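Long-range contact in beta-lactamase inhibitory protein BLIP-I (Streptomyces exfoliatus, PDB 3GMV), which inhibits beta-lactamases, probably by binding them directly, using a two-layer sandwich of helices and an antiparallel beta sheet: residues 11-15 against 110-115. Sequence-based numbering, arbitrary orientation.
Sequences IQFGM and ESYPNW. With TAM (tris(hydroxyethyl)aminomethane), chain B.
Phe-13 and Gly-14 meet Tyr-112 and Trp-115 at the surface of the BLIP fold, a two-layer alpha/beta sandwich; the turn between helices 5-10 and 17-24 packs there on the chain leaving sheet strand 105-111. Each side is shaped by a beta turn: type II from Gln-12 to Met-15, closed by Met-15 N to Gln-12 O at 3.1 Å, and type I from Tyr-112 to Trp-115. Phe-13 occupies the second position of the first turn and carries most of the contact. With chi1 at -62°, its CG lies anti to the carbonyl carbon, which directs the ring across to strand residue Glu-110 and to Tyr-112. One face receives the CD2-CE2 edge of Tyr-112 in a T-shaped stack: the centroids are 5.1 Å apart and the planes stand at 90°. The approach is off-centre, since Tyr-112 CD2 lies over the rim of the Phe-13 ring. At the far end, Phe-13 CZ comes edge-on to the backbone carbonyl Glu-110 O at 3.2 Å, while the CB of Glu-110 touches the same ring carbon. Phe-13 CB has a different partner, sitting over the six-membered ring of Trp-115 as a CH-pi contact, 4.2 Å from the centroid and 28° off the normal. Next along, Gly-14, at the third position of the type II turn, has the positive phi that glycine accommodates readily, and its backbone lies over a face of the same indole. A hydrogen bond from Trp-115 NE1 to Glu-62 OE1 helps fix the indole's rotation, and backbone hydrogen bonds between Leu-63 and both Gly-14 and Met-15 tie the turn to strand 63-69. The indole leaves little room above Gly-14: Trp-115 CZ2 is 3.3 Å from Gly-14 CA.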
ATOM      1  N   ILE A  11       4.318  -6.144 -10.811  1.00  8.79           N
ATOM      2  CA  ILE A  11       5.521  -5.360 -10.467  1.00  9.18           C
ATOM      3  C   ILE A  11       6.090  -5.930  -9.169  1.00 10.28           C
ATOM      4  O   ILE A  11       5.341  -6.129  -8.210  1.00 10.60           O
ATOM      5  CB  ILE A  11       5.183  -3.862 -10.347  1.00  9.09           C
ATOM      6  CG1 ILE A  11       4.971  -3.320 -11.769  1.00 10.13           C
ATOM      7  CG2 ILE A  11       6.324  -3.076  -9.685  1.00  7.80           C
ATOM      8  CD1 ILE A  11       4.163  -1.999 -11.850  1.00 10.34           C
ATOM      9  N   GLN A  12       7.399  -6.213  -9.164  1.00  9.23           N
ATOM     10  CA  GLN A  12       8.025  -6.959  -8.091  1.00  9.39           C
ATOM     11  C   GLN A  12       9.312  -6.317  -7.598  1.00  9.12           C
ATOM     12  O   GLN A  12      10.053  -5.685  -8.371  1.00  8.62           O
ATOM     13  CB  GLN A  12       8.338  -8.384  -8.587  1.00 10.47           C
ATOM     14  CG  GLN A  12       7.049  -9.234  -8.693  1.00 12.41           C
ATOM     15  CD  GLN A  12       7.238 -10.502  -9.434  1.00 13.86           C
ATOM     16  OE1 GLN A  12       6.710 -10.662 -10.557  1.00 18.43           O
ATOM     17  NE2 GLN A  12       7.967 -11.429  -8.842  1.00 12.64           N
ATOM     18  N   PHE A  13       9.611  -6.514  -6.321  1.00  7.57           N
ATOM     19  CA  PHE A  13      10.828  -5.897  -5.783  1.00  7.02           C
ATOM     20  C   PHE A  13      12.071  -6.381  -6.525  1.00  6.71           C
ATOM     21  O   PHE A  13      12.183  -7.574  -6.905  1.00  7.43           O
ATOM     22  CB  PHE A  13      10.935  -6.152  -4.277  1.00  7.20           C
ATOM     23  CG  PHE A  13       9.780  -5.537  -3.520  1.00  8.04           C
ATOM     24  CD1 PHE A  13       9.676  -4.148  -3.387  1.00  8.78           C
ATOM     25  CD2 PHE A  13       8.766  -6.344  -3.030  1.00 11.84           C
ATOM     26  CE1 PHE A  13       8.584  -3.582  -2.744  1.00  9.64           C
ATOM     27  CE2 PHE A  13       7.665  -5.772  -2.383  1.00 13.69           C
ATOM     28  CZ  PHE A  13       7.583  -4.403  -2.243  1.00 10.64           C
ATOM     29  N   GLY A  14      12.989  -5.443  -6.743  1.00  6.74           N
ATOM     30  CA  GLY A  14      14.220  -5.721  -7.483  1.00  6.67           C
ATOM     31  C   GLY A  14      14.133  -5.359  -8.960  1.00  7.64           C
ATOM     32  O   GLY A  14      15.179  -5.208  -9.632  1.00  7.55           O
ATOM     33  N   MET A  15      12.912  -5.263  -9.506  1.00  7.51           N
ATOM     34  CA  MET A  15      12.795  -4.894 -10.921  1.00  7.83           C
ATOM     35  C   MET A  15      13.438  -3.551 -11.225  1.00  7.32           C
ATOM     36  O   MET A  15      13.476  -2.639 -10.383  1.00  7.75           O
ATOM     37  CB  MET A  15      11.349  -4.858 -11.418  1.00  6.82           C
ATOM     38  CG  MET A  15      10.699  -6.208 -11.527  1.00  7.87           C
ATOM     39  SD  MET A  15       9.060  -6.037 -12.206  1.00  8.48           S
ATOM     40  CE  MET A  15       8.667  -7.765 -12.643  1.00  9.60           C
ATOM     41  N   GLU A 110       4.040  -2.093   0.292  1.00 10.67           N
ATOM     42  CA  GLU A 110       5.051  -3.020   0.853  1.00 11.37           C
ATOM     43  C   GLU A 110       6.416  -2.442   0.502  1.00 11.48           C
ATOM     44  O   GLU A 110       6.573  -1.818  -0.559  1.00 10.59           O
ATOM     45  CB  GLU A 110       4.924  -4.439   0.277  1.00 12.12           C
ATOM     46  CG  GLU A 110       3.675  -5.202   0.695  1.00 13.37           C
ATOM     47  CD  GLU A 110       3.614  -6.585   0.114  1.00 18.46           C
ATOM     48  OE1 GLU A 110       4.228  -6.814  -0.954  1.00 17.46           O
ATOM     49  OE2 GLU A 110       2.929  -7.446   0.709  1.00 18.17           O
ATOM     50  N   SER A 111       7.418  -2.623   1.361  1.00 10.63           N
ATOM     51  CA  SER A 111       8.726  -2.099   0.998  1.00 11.35           C
ATOM     52  C   SER A 111       9.831  -2.872   1.702  1.00 11.61           C
ATOM     53  O   SER A 111       9.611  -3.430   2.782  1.00 10.91           O
ATOM     54  CB  SER A 111       8.827  -0.605   1.321  1.00 12.83           C
ATOM     55  OG  SER A 111       8.914  -0.400   2.728  1.00 14.85           O
ATOM     56  N   TYR A 112      10.978  -2.941   1.031  1.00 11.45           N
ATOM     57  CA  TYR A 112      12.213  -3.471   1.605  1.00 11.88           C
ATOM     58  C   TYR A 112      13.215  -2.315   1.718  1.00 12.55           C
ATOM     59  O   TYR A 112      13.959  -2.031   0.779  1.00 11.59           O
ATOM     60  CB  TYR A 112      12.766  -4.581   0.705  1.00 12.17           C
ATOM     61  CG  TYR A 112      12.013  -5.893   0.789  1.00 12.06           C
ATOM     62  CD1 TYR A 112      12.171  -6.744   1.897  1.00 11.02           C
ATOM     63  CD2 TYR A 112      11.163  -6.304  -0.246  1.00 12.98           C
ATOM     64  CE1 TYR A 112      11.495  -7.937   1.980  1.00 14.26           C
ATOM     65  CE2 TYR A 112      10.472  -7.521  -0.171  1.00 14.86           C
ATOM     66  CZ  TYR A 112      10.650  -8.328   0.951  1.00 14.12           C
ATOM     67  OH  TYR A 112       9.977  -9.527   1.020  1.00 17.89           O
ATOM     68  N   PRO A 113      13.203  -1.604   2.851  1.00 13.55           N
ATOM     69  CA  PRO A 113      14.021  -0.402   2.966  1.00 14.88           C
ATOM     70  C   PRO A 113      15.508  -0.695   2.885  1.00 15.57           C
ATOM     71  O   PRO A 113      16.289   0.199   2.604  1.00 17.34           O
ATOM     72  CB  PRO A 113      13.659   0.159   4.341  1.00 15.56           C
ATOM     73  CG  PRO A 113      12.389  -0.520   4.728  1.00 16.03           C
ATOM     74  CD  PRO A 113      12.423  -1.861   4.075  1.00 14.05           C
ATOM     75  N   ASN A 114      15.883  -1.950   3.067  1.00 16.17           N
ATOM     76  CA  ASN A 114      17.293  -2.310   3.041  1.00 16.59           C
ATOM     77  C   ASN A 114      17.658  -3.083   1.782  1.00 16.34           C
ATOM     78  O   ASN A 114      18.715  -3.716   1.712  1.00 16.67           O
ATOM     79  CB  ASN A 114      17.621  -3.097   4.322  1.00 16.04           C
ATOM     80  CG  ASN A 114      17.351  -2.264   5.562  1.00 19.29           C
ATOM     81  OD1 ASN A 114      17.696  -1.082   5.603  1.00 21.11           O
ATOM     82  ND2 ASN A 114      16.687  -2.856   6.562  1.00 20.47           N
ATOM     83  N   TRP A 115      16.769  -3.036   0.788  1.00 15.56           N
ATOM     84  CA  TRP A 115      16.952  -3.781  -0.476  1.00 15.89           C
ATOM     85  C   TRP A 115      18.365  -3.608  -1.008  1.00 17.29           C
ATOM     86  O   TRP A 115      18.839  -2.479  -1.077  1.00 17.63           O
ATOM     87  CB  TRP A 115      15.956  -3.289  -1.557  1.00 14.42           C
ATOM     88  CG  TRP A 115      16.072  -4.154  -2.785  1.00 14.05           C
ATOM     89  CD1 TRP A 115      16.855  -3.915  -3.898  1.00 10.79           C
ATOM     90  CD2 TRP A 115      15.441  -5.418  -3.004  1.00 12.03           C
ATOM     91  NE1 TRP A 115      16.739  -4.958  -4.785  1.00 10.69           N
ATOM     92  CE2 TRP A 115      15.885  -5.898  -4.261  1.00 10.92           C
ATOM     93  CE3 TRP A 115      14.539  -6.197  -2.263  1.00 10.25           C
ATOM     94  CZ2 TRP A 115      15.457  -7.115  -4.792  1.00  9.99           C
ATOM     95  CZ3 TRP A 115      14.119  -7.404  -2.795  1.00 10.31           C
ATOM     96  CH2 TRP A 115      14.588  -7.865  -4.033  1.00 10.50           C
TER
HETATM   97  C   TAM B   1      16.346   3.587   0.666  1.00 40.14           C
HETATM   98  C1  TAM B   1      15.412   4.324   1.604  1.00 40.41           C
HETATM   99  C2  TAM B   1      17.580   3.087   1.413  1.00 40.59           C
HETATM  100  C3  TAM B   1      16.756   4.509  -0.464  1.00 40.10           C
HETATM  101  C4  TAM B   1      14.795   3.364   2.607  1.00 39.73           C
HETATM  102  C5  TAM B   1      17.247   2.643   2.835  1.00 41.39           C
HETATM  103  C6  TAM B   1      17.437   3.738  -1.590  1.00 39.48           C
HETATM  104  N   TAM B   1      15.632   2.452   0.099  1.00 40.27           N
HETATM  105  O4  TAM B   1      13.879   4.104   3.436  1.00 38.68           O
HETATM  106  O5  TAM B   1      17.962   3.451   3.792  1.00 43.22           O
HETATM  107  O6  TAM B   1      17.642   2.374  -1.205  1.00 37.15           O